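Local coordinates for protein tapirin (Caldicellulosiruptor hydrothermalis, PDB 6N2C) that probably helps its extremely thermophilic host adhere to cellulose through a C-terminal beta-helix domain, which also carries a zinc ion, at residues N311-F316 and K333-D338; L273-G278 and A292-T297; D384-L389 and L405-N410; I411-K416 and R431-Q436. One frame throughout, in Å; residues are numbered along the deposited sequence. Where two conformers were deposited one is given.

All four contacts join successive coils of one parallel beta-helix, and they fall into two touching pairs. Interactions 1 and 2 lie with centres 10 Å apart on neighbouring strands: Y315 N probably hydrogen-bonds to L293 O (2.8 Å), and the rings of F313 and F294 pack. Interactions 3 and 4, centres 13 Å apart, meet where R412 N probably hydrogen-bonds to L389 O (2.7 Å) and L405 packs on I411. The pairs are separate, with about 12 Å between the nearest atoms of interactions 1 and 3. The zinc site of H530, D532 and E551 is remote from all four; strand 530-532 and strand 411-413 of interaction 4 are outermost at opposite ends of one run of strands.

Interaction 1. Residues N311-F316 and K333-D338; sequences NEFAYF and KLFGGD
F335 turns the edge of its ring toward the face of F313 in an offset edge-to-face pair, with centroids 5.7 Å apart and planes at 71°. Its CE2 also lies 3.6 Å from F313 CB. On the same face of the sheet Y315 meets F335 at about a right angle, CB to CB at 4.1 Å, while on the other face the methyls A314 CB and L334 CD2 pack at 3.8 Å. F316 reaches over the backbone of segment 333-338: with CG held between the backbone N and the carbonyl carbon (chi1 52°), its ring lies with one face over F335 O and an edge at L334 CB, and its CE1 stands 3.4 Å from G336 CA. Replacing F316 by alanine would probably open a gap over the G336 backbone and leave L334 CB without its aromatic neighbour. Four backbone hydrogen bonds join the parallel strands, F335 N to A314 O at 2.8 Å being the straightest. These strands, 313-315 and 333-335, are adjacent rungs of the beta-helix; on one face Y446 stacks on Y315 and P447 meets F335, and on the other L334 packs against L319 of strand 318-321.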
loop_
_atom_site.group_PDB
_atom_site.type_symbol
_atom_site.label_atom_id
_atom_site.label_comp_id
_atom_site.label_asym_id
_atom_site.label_seq_id
_atom_site.Cartn_x
_atom_site.Cartn_y
_atom_site.Cartn_z
ATOM N N ASN A 311 9.543 8.631 -3.875
ATOM C CA ASN A 311 9.512 9.874 -4.632
ATOM C C ASN A 311 9.228 11.151 -3.794
ATOM O O ASN A 311 9.753 12.235 -4.134
ATOM C CB ASN A 311 8.571 9.711 -5.838
ATOM C CG ASN A 311 9.172 8.811 -6.891
ATOM O OD1 ASN A 311 10.116 9.215 -7.549
ATOM N ND2 ASN A 311 8.571 7.682 -7.149
ATOM N N GLU A 312 8.483 11.032 -2.702
ATOM C CA GLU A 312 8.220 12.165 -1.835
ATOM C C GLU A 312 8.628 11.921 -0.405
ATOM O O GLU A 312 9.533 12.629 0.086
ATOM C CB GLU A 312 6.749 12.582 -1.907
ATOM C CG GLU A 312 6.334 13.055 -3.273
ATOM C CD GLU A 312 6.787 14.459 -3.658
ATOM O OE1 GLU A 312 6.745 14.704 -4.878
ATOM O OE2 GLU A 312 7.134 15.297 -2.792
ATOM N N PHE A 313 7.995 10.965 0.285
ATOM C CA PHE A 313 8.483 10.629 1.599
ATOM C C PHE A 313 7.969 9.277 2.066
ATOM O O PHE A 313 6.980 8.748 1.517
ATOM C CB PHE A 313 8.151 11.716 2.652
ATOM C CG PHE A 313 6.680 11.884 2.872
ATOM C CD1 PHE A 313 6.000 10.989 3.693
ATOM C CD2 PHE A 313 5.966 12.902 2.231
ATOM C CE1 PHE A 313 4.588 11.111 3.880
ATOM C CE2 PHE A 313 4.552 12.989 2.407
ATOM C CZ PHE A 313 3.887 12.114 3.267
ATOM N N ALA A 314 8.666 8.756 3.089
ATOM C CA ALA A 314 8.149 7.647 3.866
ATOM C C ALA A 314 8.180 8.034 5.295
ATOM O O ALA A 314 9.215 8.544 5.812
ATOM C CB ALA A 314 8.970 6.384 3.585
ATOM N N TYR A 315 7.096 7.737 6.012
ATOM C CA TYR A 315 6.894 8.101 7.377
ATOM C C TYR A 315 6.522 6.829 8.060
ATOM O O TYR A 315 5.589 6.147 7.652
ATOM C CB TYR A 315 5.804 9.203 7.461
ATOM C CG TYR A 315 5.302 9.716 8.761
ATOM C CD1 TYR A 315 5.785 9.272 10.031
ATOM C CD2 TYR A 315 4.292 10.736 8.807
ATOM C CE1 TYR A 315 5.221 9.764 11.218
ATOM C CE2 TYR A 315 3.787 11.193 9.988
ATOM C CZ TYR A 315 4.224 10.713 11.178
ATOM O OH TYR A 315 3.724 11.218 12.339
ATOM N N PHE A 316 7.217 6.475 9.157
ATOM C CA PHE A 316 7.133 5.131 9.756
ATOM C C PHE A 316 7.524 5.171 11.220
ATOM O O PHE A 316 8.195 6.121 11.659
ATOM C CB PHE A 316 8.114 4.111 9.026
ATOM C CG PHE A 316 9.519 4.657 8.948
ATOM C CD1 PHE A 316 10.379 4.569 10.026
ATOM C CD2 PHE A 316 9.860 5.441 7.855
ATOM C CE1 PHE A 316 11.642 5.167 9.960
ATOM C CE2 PHE A 316 11.105 6.044 7.803
ATOM C CZ PHE A 316 11.972 5.901 8.836
ATOM N N LYS A 333 12.240 12.458 1.517
ATOM C CA LYS A 333 12.485 12.506 2.928
ATOM C C LYS A 333 12.144 11.183 3.570
ATOM O O LYS A 333 11.259 10.461 3.065
ATOM C CB LYS A 333 11.669 13.668 3.507
ATOM C CG LYS A 333 12.041 15.045 2.830
ATOM C CD LYS A 333 10.952 16.099 2.921
ATOM C CE LYS A 333 11.257 17.354 2.096
ATOM N NZ LYS A 333 11.040 17.240 0.623
ATOM N N LEU A 334 12.839 10.841 4.650
ATOM C CA LEU A 334 12.371 9.815 5.561
ATOM C C LEU A 334 11.999 10.467 6.850
ATOM O O LEU A 334 12.799 11.265 7.418
ATOM C CB LEU A 334 13.461 8.776 5.843
ATOM C CG LEU A 334 13.868 7.882 4.665
ATOM C CD1 LEU A 334 14.887 6.845 5.097
ATOM C CD2 LEU A 334 12.657 7.169 4.145
ATOM N N PHE A 335 10.861 10.080 7.430
ATOM C CA PHE A 335 10.401 10.558 8.718
ATOM C C PHE A 335 10.233 9.353 9.662
ATOM O O PHE A 335 9.179 8.666 9.610
ATOM C CB PHE A 335 9.038 11.348 8.629
ATOM C CG PHE A 335 9.085 12.565 7.717
ATOM C CD1 PHE A 335 9.702 13.693 8.151
ATOM C CD2 PHE A 335 8.583 12.541 6.450
ATOM C CE1 PHE A 335 9.772 14.834 7.362
ATOM C CE2 PHE A 335 8.667 13.645 5.643
ATOM C CZ PHE A 335 9.253 14.821 6.108
ATOM N N GLY A 336 11.216 9.097 10.517
ATOM C CA GLY A 336 11.107 8.124 11.534
ATOM C C GLY A 336 10.723 8.685 12.849
ATOM O O GLY A 336 10.668 9.960 12.970
ATOM N N GLY A 337 10.551 7.856 13.886
ATOM C CA GLY A 337 10.699 6.421 13.862
ATOM C C GLY A 337 12.147 6.019 14.019
ATOM O O GLY A 337 13.078 6.847 13.864
ATOM N N ASP A 338 12.340 4.713 14.194
ATOM C CA ASP A 338 13.678 4.169 14.263
ATOM C C ASP A 338 14.017 3.492 12.962
ATOM O O ASP A 338 13.152 2.890 12.275
ATOM C CB ASP A 338 13.754 3.131 15.434
ATOM C CG ASP A 338 13.514 3.735 16.797
ATOM O OD1 ASP A 338 13.737 4.946 17.028
ATOM O OD2 ASP A 338 13.183 2.939 17.678
HETATM O O HOH W 1 9.285 15.376 0.417
#

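Interaction 2. Residues L273-G278 and A292-T297; sequences LLFSDG and ALFCDT
The phenylalanines F275 and F294 face each other in an unusual way: their planes are near parallel (26°), yet the rings are slid so far apart that they barely overlap, and it is the CB of F294 that lies over the F275 face, 3.8 Å from its centroid, as a CH-pi contact. Different first torsions go with the offset. F275 has CG anti to its N (chi1 -164°), whereas F294 has CG beside its N (chi1 -66°), which carries the ring back toward L273, whose CD1 touches F294 CD1 at 3.6 Å. With alanine in place of F294 the CB contact could persist, but L273 CD1 would probably lose its aromatic partner and the F275 ring would be freer to turn. The two segments are consecutive rungs of a parallel beta-helix, with L274 on L293 and F275 on F294 in register, and L273 beside A292. Here the phenylalanines form the outward face, where I453 of helix 451-457 packs on L273 and F275 and P450 meets F294; L274 and L293 lie side by side on the inward face, CD2 to CD1 at 4.0 Å. Backbone bonds run alternately from L274 N to A292 O, F294 N to L274 O and S276 N to F294 O, each 2.9 Å. The register then shifts, and D296 N makes a bent bond to G278 O at 3.0 Å. An ST turn accompanies this shift: S276 OG accepts from G278 N at 3.1 Å and also bonds to T255. D277 OD1, at the edge of the F275 ring, forms a salt bridge with K457, and OD2 a hydrogen bond with Y254.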
loop_
_atom_site.group_PDB
_atom_site.type_symbol
_atom_site.label_atom_id
_atom_site.label_comp_id
_atom_site.label_asym_id
_atom_site.label_seq_id
_atom_site.Cartn_x
_atom_site.Cartn_y
_atom_site.Cartn_z
ATOM N N LEU A 273 -0.567 8.043 -2.803
ATOM C CA LEU A 273 -0.514 7.768 -1.350
ATOM C C LEU A 273 -0.612 6.272 -1.093
ATOM O O LEU A 273 -1.569 5.640 -1.572
ATOM C CB LEU A 273 -1.696 8.475 -0.657
ATOM C CG LEU A 273 -1.864 8.315 0.858
ATOM C CD1 LEU A 273 -0.584 8.611 1.653
ATOM C CD2 LEU A 273 -3.039 9.109 1.447
ATOM N N LEU A 274 0.306 5.746 -0.245
ATOM C CA LEU A 274 0.249 4.341 0.235
ATOM C C LEU A 274 0.263 4.459 1.696
ATOM O O LEU A 274 1.219 5.053 2.268
ATOM C CB LEU A 274 1.524 3.593 -0.274
ATOM C CG LEU A 274 1.679 2.165 0.154
ATOM C CD1 LEU A 274 0.504 1.396 -0.401
ATOM C CD2 LEU A 274 2.936 1.601 -0.422
ATOM N N PHE A 275 -0.775 3.948 2.375
ATOM C CA PHE A 275 -0.927 4.153 3.803
ATOM C C PHE A 275 -1.329 2.856 4.437
ATOM O O PHE A 275 -2.357 2.296 4.054
ATOM C CB PHE A 275 -2.034 5.229 4.056
ATOM C CG PHE A 275 -2.047 5.797 5.407
ATOM C CD1 PHE A 275 -2.412 5.013 6.520
ATOM C CD2 PHE A 275 -1.667 7.130 5.630
ATOM C CE1 PHE A 275 -2.407 5.553 7.806
ATOM C CE2 PHE A 275 -1.687 7.631 6.900
ATOM C CZ PHE A 275 -2.024 6.865 7.984
ATOM N N SER A 276 -0.601 2.423 5.470
ATOM C CA SER A 276 -1.034 1.284 6.250
ATOM C C SER A 276 -0.861 1.591 7.723
ATOM O O SER A 276 0.085 2.237 8.118
ATOM C CB SER A 276 -0.274 0.001 5.920
ATOM O OG SER A 276 -0.833 -1.124 6.571
ATOM N N ASP A 277 -1.807 1.175 8.551
ATOM C CA ASP A 277 -1.580 1.206 9.965
ATOM C C ASP A 277 -0.711 0.049 10.459
ATOM O O ASP A 277 -0.439 0.003 11.702
ATOM C CB ASP A 277 -2.884 1.211 10.722
ATOM C CG ASP A 277 -3.730 2.484 10.419
ATOM O OD1 ASP A 277 -3.110 3.550 10.397
ATOM O OD2 ASP A 277 -5.007 2.367 10.316
ATOM N N GLY A 278 -0.316 -0.847 9.587
ATOM C CA GLY A 278 0.435 -2.083 9.956
ATOM C C GLY A 278 1.801 -2.145 9.298
ATOM O O GLY A 278 2.439 -1.153 8.975
ATOM N N ALA A 292 4.071 9.240 -1.577
ATOM C CA ALA A 292 4.032 9.324 -0.138
ATOM C C ALA A 292 3.676 7.950 0.421
ATOM O O ALA A 292 2.732 7.305 -0.065
ATOM C CB ALA A 292 2.987 10.378 0.303
ATOM N N LEU A 293 4.371 7.556 1.486
ATOM C CA LEU A 293 4.163 6.272 2.124
ATOM C C LEU A 293 4.123 6.504 3.625
ATOM O O LEU A 293 5.023 7.107 4.222
ATOM C CB LEU A 293 5.328 5.331 1.694
ATOM C CG LEU A 293 5.299 3.910 2.242
ATOM C CD1 LEU A 293 6.215 3.037 1.385
ATOM C CD2 LEU A 293 5.682 3.763 3.666
ATOM N N PHE A 294 3.047 6.021 4.263
ATOM C CA PHE A 294 2.950 6.014 5.675
ATOM C C PHE A 294 2.762 4.555 6.139
ATOM O O PHE A 294 1.956 3.841 5.563
ATOM C CB PHE A 294 1.683 6.763 6.188
ATOM C CG PHE A 294 1.634 8.249 5.931
ATOM C CD1 PHE A 294 1.462 8.706 4.632
ATOM C CD2 PHE A 294 1.583 9.175 6.991
ATOM C CE1 PHE A 294 1.287 10.081 4.393
ATOM C CE2 PHE A 294 1.411 10.502 6.728
ATOM C CZ PHE A 294 1.273 10.950 5.449
ATOM N N CYS A 295 3.445 4.108 7.216
ATOM C CA CYS A 295 3.176 2.783 7.723
ATOM C C CYS A 295 3.641 2.682 9.145
ATOM O O CYS A 295 4.332 3.580 9.606
ATOM C CB CYS A 295 3.747 1.634 6.824
ATOM S SG CYS A 295 5.582 1.688 6.839
ATOM N N ASP A 296 3.267 1.641 9.871
ATOM C CA ASP A 296 3.884 1.459 11.174
ATOM C C ASP A 296 5.346 1.006 10.997
ATOM O O ASP A 296 6.269 1.602 11.567
ATOM C CB ASP A 296 3.153 0.471 12.012
ATOM C CG ASP A 296 3.841 0.146 13.315
ATOM O OD1 ASP A 296 3.994 1.005 14.192
ATOM O OD2 ASP A 296 4.267 -1.017 13.443
ATOM N N THR A 297 5.510 -0.071 10.284
ATOM C CA THR A 297 6.786 -0.704 10.124
ATOM C C THR A 297 6.955 -0.986 8.647
ATOM O O THR A 297 6.077 -1.528 7.986
ATOM C CB THR A 297 6.865 -2.009 10.889
ATOM O OG1 THR A 297 6.842 -1.780 12.298
ATOM C CG2 THR A 297 8.138 -2.809 10.552
#

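Interaction 3. Residues D384-L389 and L405-N410; sequences DGEVKL and LNSGTN
Hydrogen bonds to the carboxylate of E386 dominate this contact, for the loop 405-410 wraps both of its oxygens. OE2 accepts two backbone N-H groups: N406 N at 2.8 Å, nearly in line with the C-O bond, and S407 N at 2.9 Å on the syn side, the two coming from opposite faces of the carboxylate plane. OE1 takes the hydroxyl of S407, whose OG donates at 3.1 Å from well above that plane, and a weak bond from G408 N at 2.9 Å. The side chain reaches the loop because it folds at its second torsion (chi2 -72°), and its backbone sits at the centre of an inverse gamma turn. Waters extend the polar network: one donates to E386 OE1 and V387 O while accepting from N410 N, and another links E386 OE2 with N406 ND2. A single backbone hydrogen bond crosses where strand 388-391 begins, L389 N to N410 O at 2.9 Å. Van der Waals packing is slighter. L405 CD1 rests against G385 O at 3.5 Å, N410 CB against V387 O at 3.3 Å, and the side chains of K388 and N410 run alongside each other, pointing the same way. V387 and L405 both also touch I411 of strand 411-413. With two well-formed main-chain N-H bonds, a weaker third and a hydroxyl turned to one carboxylate, the loop probably stabilises E386 in its ionised form, and E386 in return probably helps fix the curl of a loop that lacks regular strand bonding.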
loop_
_atom_site.group_PDB
_atom_site.type_symbol
_atom_site.label_atom_id
_atom_site.label_comp_id
_atom_site.label_asym_id
_atom_site.label_seq_id
_atom_site.Cartn_x
_atom_site.Cartn_y
_atom_site.Cartn_z
ATOM N N ASP A 384 28.008 -0.249 14.861
ATOM C CA ASP A 384 28.704 -1.435 15.296
ATOM C C ASP A 384 29.393 -2.007 14.082
ATOM O O ASP A 384 28.742 -2.446 13.091
ATOM C CB ASP A 384 27.728 -2.387 15.993
ATOM C CG ASP A 384 28.359 -3.710 16.366
ATOM O OD1 ASP A 384 29.564 -3.789 16.332
ATOM O OD2 ASP A 384 27.587 -4.622 16.670
ATOM N N GLY A 385 30.709 -1.992 14.095
ATOM C CA GLY A 385 31.494 -2.469 12.973
ATOM C C GLY A 385 31.911 -1.474 11.955
ATOM O O GLY A 385 31.632 -0.281 12.104
ATOM N N GLU A 386 32.559 -1.958 10.893
ATOM C CA GLU A 386 33.160 -1.111 9.886
ATOM C C GLU A 386 32.076 -0.907 8.876
ATOM O O GLU A 386 32.159 -1.306 7.711
ATOM C CB GLU A 386 34.435 -1.724 9.279
ATOM C CG GLU A 386 35.585 -1.898 10.360
ATOM C CD GLU A 386 36.239 -0.579 10.805
ATOM O OE1 GLU A 386 36.082 0.460 10.106
ATOM O OE2 GLU A 386 36.892 -0.522 11.905
ATOM N N VAL A 387 31.059 -0.153 9.322
ATOM C CA VAL A 387 29.955 0.211 8.414
ATOM C C VAL A 387 30.419 1.025 7.191
ATOM O O VAL A 387 31.465 1.632 7.174
ATOM C CB VAL A 387 28.817 0.926 9.218
ATOM C CG1 VAL A 387 28.324 0.023 10.331
ATOM C CG2 VAL A 387 29.250 2.271 9.763
ATOM N N LYS A 388 29.581 1.070 6.150
ATOM C CA LYS A 388 29.823 1.860 5.024
ATOM C C LYS A 388 28.861 3.046 5.007
ATOM O O LYS A 388 27.666 2.860 4.650
ATOM C CB LYS A 388 29.636 1.076 3.773
ATOM C CG LYS A 388 30.727 0.029 3.570
ATOM C CD LYS A 388 30.521 -0.630 2.210
ATOM C CE LYS A 388 30.834 -2.113 2.234
ATOM N NZ LYS A 388 32.256 -2.303 2.625
ATOM N N LEU A 389 29.359 4.228 5.364
ATOM C CA LEU A 389 28.542 5.447 5.427
ATOM C C LEU A 389 29.176 6.470 4.537
ATOM O O LEU A 389 30.386 6.707 4.630
ATOM C CB LEU A 389 28.526 6.050 6.806
ATOM C CG LEU A 389 27.995 5.320 8.000
ATOM C CD1 LEU A 389 28.011 6.289 9.173
ATOM C CD2 LEU A 389 26.577 4.866 7.648
ATOM N N LEU A 405 34.694 -0.680 16.124
ATOM C CA LEU A 405 34.987 0.274 15.082
ATOM C C LEU A 405 36.412 0.686 15.382
ATOM O O LEU A 405 36.670 1.485 16.366
ATOM C CB LEU A 405 34.037 1.501 15.225
ATOM C CG LEU A 405 34.317 2.624 14.207
ATOM C CD1 LEU A 405 34.115 2.123 12.800
ATOM C CD2 LEU A 405 33.493 3.888 14.494
ATOM N N ASN A 406 37.328 0.153 14.563
ATOM C CA ASN A 406 38.756 0.349 14.772
ATOM C C ASN A 406 39.424 1.286 13.817
ATOM O O ASN A 406 40.311 2.037 14.240
ATOM C CB ASN A 406 39.429 -1.015 14.767
ATOM C CG ASN A 406 38.840 -1.899 15.825
ATOM O OD1 ASN A 406 38.789 -1.501 17.010
ATOM N ND2 ASN A 406 38.294 -3.053 15.412
ATOM N N SER A 407 39.062 1.259 12.543
ATOM C CA SER A 407 39.630 2.202 11.580
ATOM C C SER A 407 38.664 3.299 11.121
ATOM O O SER A 407 39.073 4.406 10.928
ATOM C CB SER A 407 40.162 1.480 10.360
ATOM O OG SER A 407 39.131 0.908 9.579
ATOM N N GLY A 408 37.393 2.963 10.937
ATOM C CA GLY A 408 36.469 3.879 10.263
ATOM C C GLY A 408 36.752 4.203 8.793
ATOM O O GLY A 408 36.300 5.198 8.321
ATOM N N THR A 409 37.419 3.313 8.063
ATOM C CA THR A 409 37.871 3.669 6.726
ATOM C C THR A 409 36.693 3.966 5.811
ATOM O O THR A 409 36.745 4.961 5.041
ATOM C CB THR A 409 38.838 2.611 6.115
ATOM O OG1 THR A 409 38.278 1.302 6.235
ATOM C CG2 THR A 409 40.188 2.656 6.862
ATOM N N ASN A 410 35.591 3.214 6.011
ATOM C CA ASN A 410 34.419 3.387 5.145
ATOM C C ASN A 410 33.380 4.382 5.677
ATOM O O ASN A 410 32.230 4.363 5.205
ATOM C CB ASN A 410 33.777 2.068 4.863
ATOM C CG ASN A 410 34.648 1.218 3.959
ATOM O OD1 ASN A 410 35.227 1.730 3.014
ATOM N ND2 ASN A 410 34.741 -0.035 4.251
HETATM O O HOH W 2 34.069 1.845 8.334
HETATM O O HOH W 3 33.640 -1.616 5.716
HETATM O O HOH W 4 37.649 -3.242 12.847
#

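Interaction 4. Residues I411-K416 and R431-Q436; sequences IRVSDK and RNLFVQ
I411 opens the contact by offering its CG2 methyl to L433, whose CD1 lies 4.1 Å away; the two side chains cross at a slant, and L405 touches the isoleucine as well. R412 points the other way, and its backbone bonds to L389 and V391 of the preceding coil. V413 returns to the same side as I411 and meets L433 more fully: V413 CG2 is 4.0 Å from L433 CD1, while the other methyl, L433 CD2, comes 3.5 Å from V413 O. The leucine thus straddles the end of strand 411-413, one branch on side chains and one on the backbone. At S414 and D415 the chain turns a corner. There D415 OD1 forms a salt bridge with K416 NZ at 2.6 Å, met on the syn side of the carboxylate. K416 has CG between its backbone N and carbonyl carbon (chi1 67°), and its chain bends twice more to bring the ammonium back to D415. The aliphatic part of the same chain crosses V435 obliquely, with K416 CD 4.0 Å from V435 CG2. Its backbone approaches L433 O through a CA-H...O contact of 3.5 Å. No conventional hydrogen bond spans the two segments, so the contact rests on apolar packing and this one weak polar touch. L433 ends a helical-type bend, closed by F434 N to R431 O at 3.2 Å, that leads into strand 434-436. L433 packs on I411 and V413 where strands 411-413 and 434-436 are outermost in their runs, at one end of the parallel beta-helix; this is consistent with the 431-433 bend helping to close that end.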
loop_
_atom_site.group_PDB
_atom_site.type_symbol
_atom_site.label_atom_id
_atom_site.label_comp_id
_atom_site.label_asym_id
_atom_site.label_seq_id
_atom_site.Cartn_x
_atom_site.Cartn_y
_atom_site.Cartn_z
ATOM N N ILE A 411 33.747 5.193 6.653
ATOM C CA ILE A 411 32.830 6.244 7.161
ATOM C C ILE A 411 33.314 7.526 6.521
ATOM O O ILE A 411 34.435 7.987 6.833
ATOM C CB ILE A 411 32.840 6.316 8.681
ATOM C CG1 ILE A 411 32.248 5.018 9.224
ATOM C CG2 ILE A 411 32.105 7.575 9.206
ATOM C CD1 ILE A 411 32.248 4.874 10.731
ATOM N N ARG A 412 32.535 8.075 5.578
ATOM C CA ARG A 412 32.827 9.354 4.926
ATOM C C ARG A 412 31.692 10.343 5.203
ATOM O O ARG A 412 30.499 10.030 4.977
ATOM C CB ARG A 412 33.013 9.173 3.421
ATOM C CG ARG A 412 34.220 8.295 3.028
ATOM C CD ARG A 412 33.815 7.180 2.047
ATOM N NE ARG A 412 33.573 7.644 0.663
ATOM C CZ ARG A 412 32.855 6.992 -0.270
ATOM N NH1 ARG A 412 32.255 5.834 -0.022
ATOM N NH2 ARG A 412 32.747 7.510 -1.481
ATOM N N VAL A 413 32.061 11.524 5.688
ATOM C CA VAL A 413 31.084 12.591 6.051
ATOM C C VAL A 413 31.719 13.869 5.565
ATOM O O VAL A 413 32.712 14.356 6.147
ATOM C CB VAL A 413 30.794 12.672 7.569
ATOM C CG1 VAL A 413 29.710 13.719 7.868
ATOM C CG2 VAL A 413 30.318 11.304 8.097
ATOM N N SER A 414 31.137 14.445 4.525
ATOM C CA SER A 414 31.793 15.577 3.869
ATOM C C SER A 414 31.706 16.895 4.646
ATOM O O SER A 414 32.635 17.743 4.586
ATOM C CB SER A 414 31.287 15.703 2.432
ATOM O OG SER A 414 29.949 16.099 2.413
ATOM N N ASP A 415 30.665 17.089 5.430
ATOM C CA ASP A 415 30.551 18.263 6.266
ATOM C C ASP A 415 30.990 17.882 7.685
ATOM O O ASP A 415 32.166 18.081 8.050
ATOM C CB ASP A 415 29.141 18.843 6.233
ATOM C CG ASP A 415 28.927 20.030 7.178
ATOM O OD1 ASP A 415 29.887 20.633 7.748
ATOM O OD2 ASP A 415 27.744 20.420 7.412
ATOM N N LYS A 416 30.089 17.324 8.499
ATOM C CA LYS A 416 30.429 17.030 9.871
ATOM C C LYS A 416 29.441 16.104 10.513
ATOM O O LYS A 416 28.313 15.924 9.985
ATOM C CB LYS A 416 30.527 18.337 10.707
ATOM C CG LYS A 416 29.189 19.111 10.910
ATOM C CD LYS A 416 29.336 20.312 11.820
ATOM C CE LYS A 416 30.161 21.417 11.171
ATOM N NZ LYS A 416 29.610 22.058 9.939
ATOM N N ARG A 431 38.329 11.054 13.667
ATOM C CA ARG A 431 38.063 11.925 14.789
ATOM C C ARG A 431 37.701 13.300 14.340
ATOM O O ARG A 431 36.817 13.950 14.946
ATOM C CB ARG A 431 39.235 11.898 15.805
ATOM C CG ARG A 431 39.082 12.917 16.921
ATOM C CD ARG A 431 37.963 12.571 17.911
ATOM N NE ARG A 431 37.779 13.648 18.887
ATOM C CZ ARG A 431 37.230 14.862 18.632
ATOM N NH1 ARG A 431 36.755 15.241 17.414
ATOM N NH2 ARG A 431 37.178 15.759 19.627
ATOM N N ASN A 432 38.333 13.705 13.234
ATOM C CA ASN A 432 38.158 15.022 12.614
ATOM C C ASN A 432 36.707 15.371 12.311
ATOM O O ASN A 432 36.322 16.527 12.404
ATOM C CB ASN A 432 39.004 15.215 11.316
ATOM C CG ASN A 432 38.537 14.383 10.116
ATOM O OD1 ASN A 432 38.438 13.145 10.165
ATOM N ND2 ASN A 432 38.320 15.068 8.975
ATOM N N LEU A 433 35.939 14.354 11.997
ATOM C CA LEU A 433 34.579 14.523 11.465
ATOM C C LEU A 433 33.663 15.115 12.540
ATOM O O LEU A 433 32.624 15.720 12.199
ATOM C CB LEU A 433 34.032 13.202 11.045
ATOM C CG LEU A 433 34.733 12.467 9.888
ATOM C CD1 LEU A 433 34.039 11.173 9.570
ATOM C CD2 LEU A 433 34.934 13.396 8.678
ATOM N N PHE A 434 33.970 14.859 13.806
ATOM C CA PHE A 434 33.043 15.158 14.864
ATOM C C PHE A 434 33.206 16.582 15.400
ATOM O O PHE A 434 34.321 17.025 15.701
ATOM C CB PHE A 434 33.219 14.152 16.005
ATOM C CG PHE A 434 32.896 12.722 15.656
ATOM C CD1 PHE A 434 33.786 11.930 14.912
ATOM C CD2 PHE A 434 31.727 12.118 16.151
ATOM C CE1 PHE A 434 33.494 10.649 14.597
ATOM C CE2 PHE A 434 31.467 10.815 15.893
ATOM C CZ PHE A 434 32.345 10.048 15.117
ATOM N N VAL A 435 32.083 17.272 15.622
ATOM C CA VAL A 435 32.035 18.625 16.177
ATOM C C VAL A 435 31.023 18.685 17.341
ATOM O O VAL A 435 29.879 18.180 17.164
ATOM C CB VAL A 435 31.588 19.574 15.118
ATOM C CG1 VAL A 435 31.411 20.975 15.738
ATOM C CG2 VAL A 435 32.585 19.605 13.974
ATOM N N GLN A 436 31.407 19.213 18.520
ATOM C CA GLN A 436 30.546 19.104 19.682
ATOM C C GLN A 436 29.718 20.337 19.791
ATOM O O GLN A 436 30.240 21.421 19.709
ATOM C CB GLN A 436 31.314 18.945 21.006
ATOM C CG GLN A 436 30.455 18.597 22.181
ATOM C CD GLN A 436 31.232 17.943 23.333
ATOM O OE1 GLN A 436 31.592 16.739 23.283
ATOM N NE2 GLN A 436 31.447 18.704 24.403
#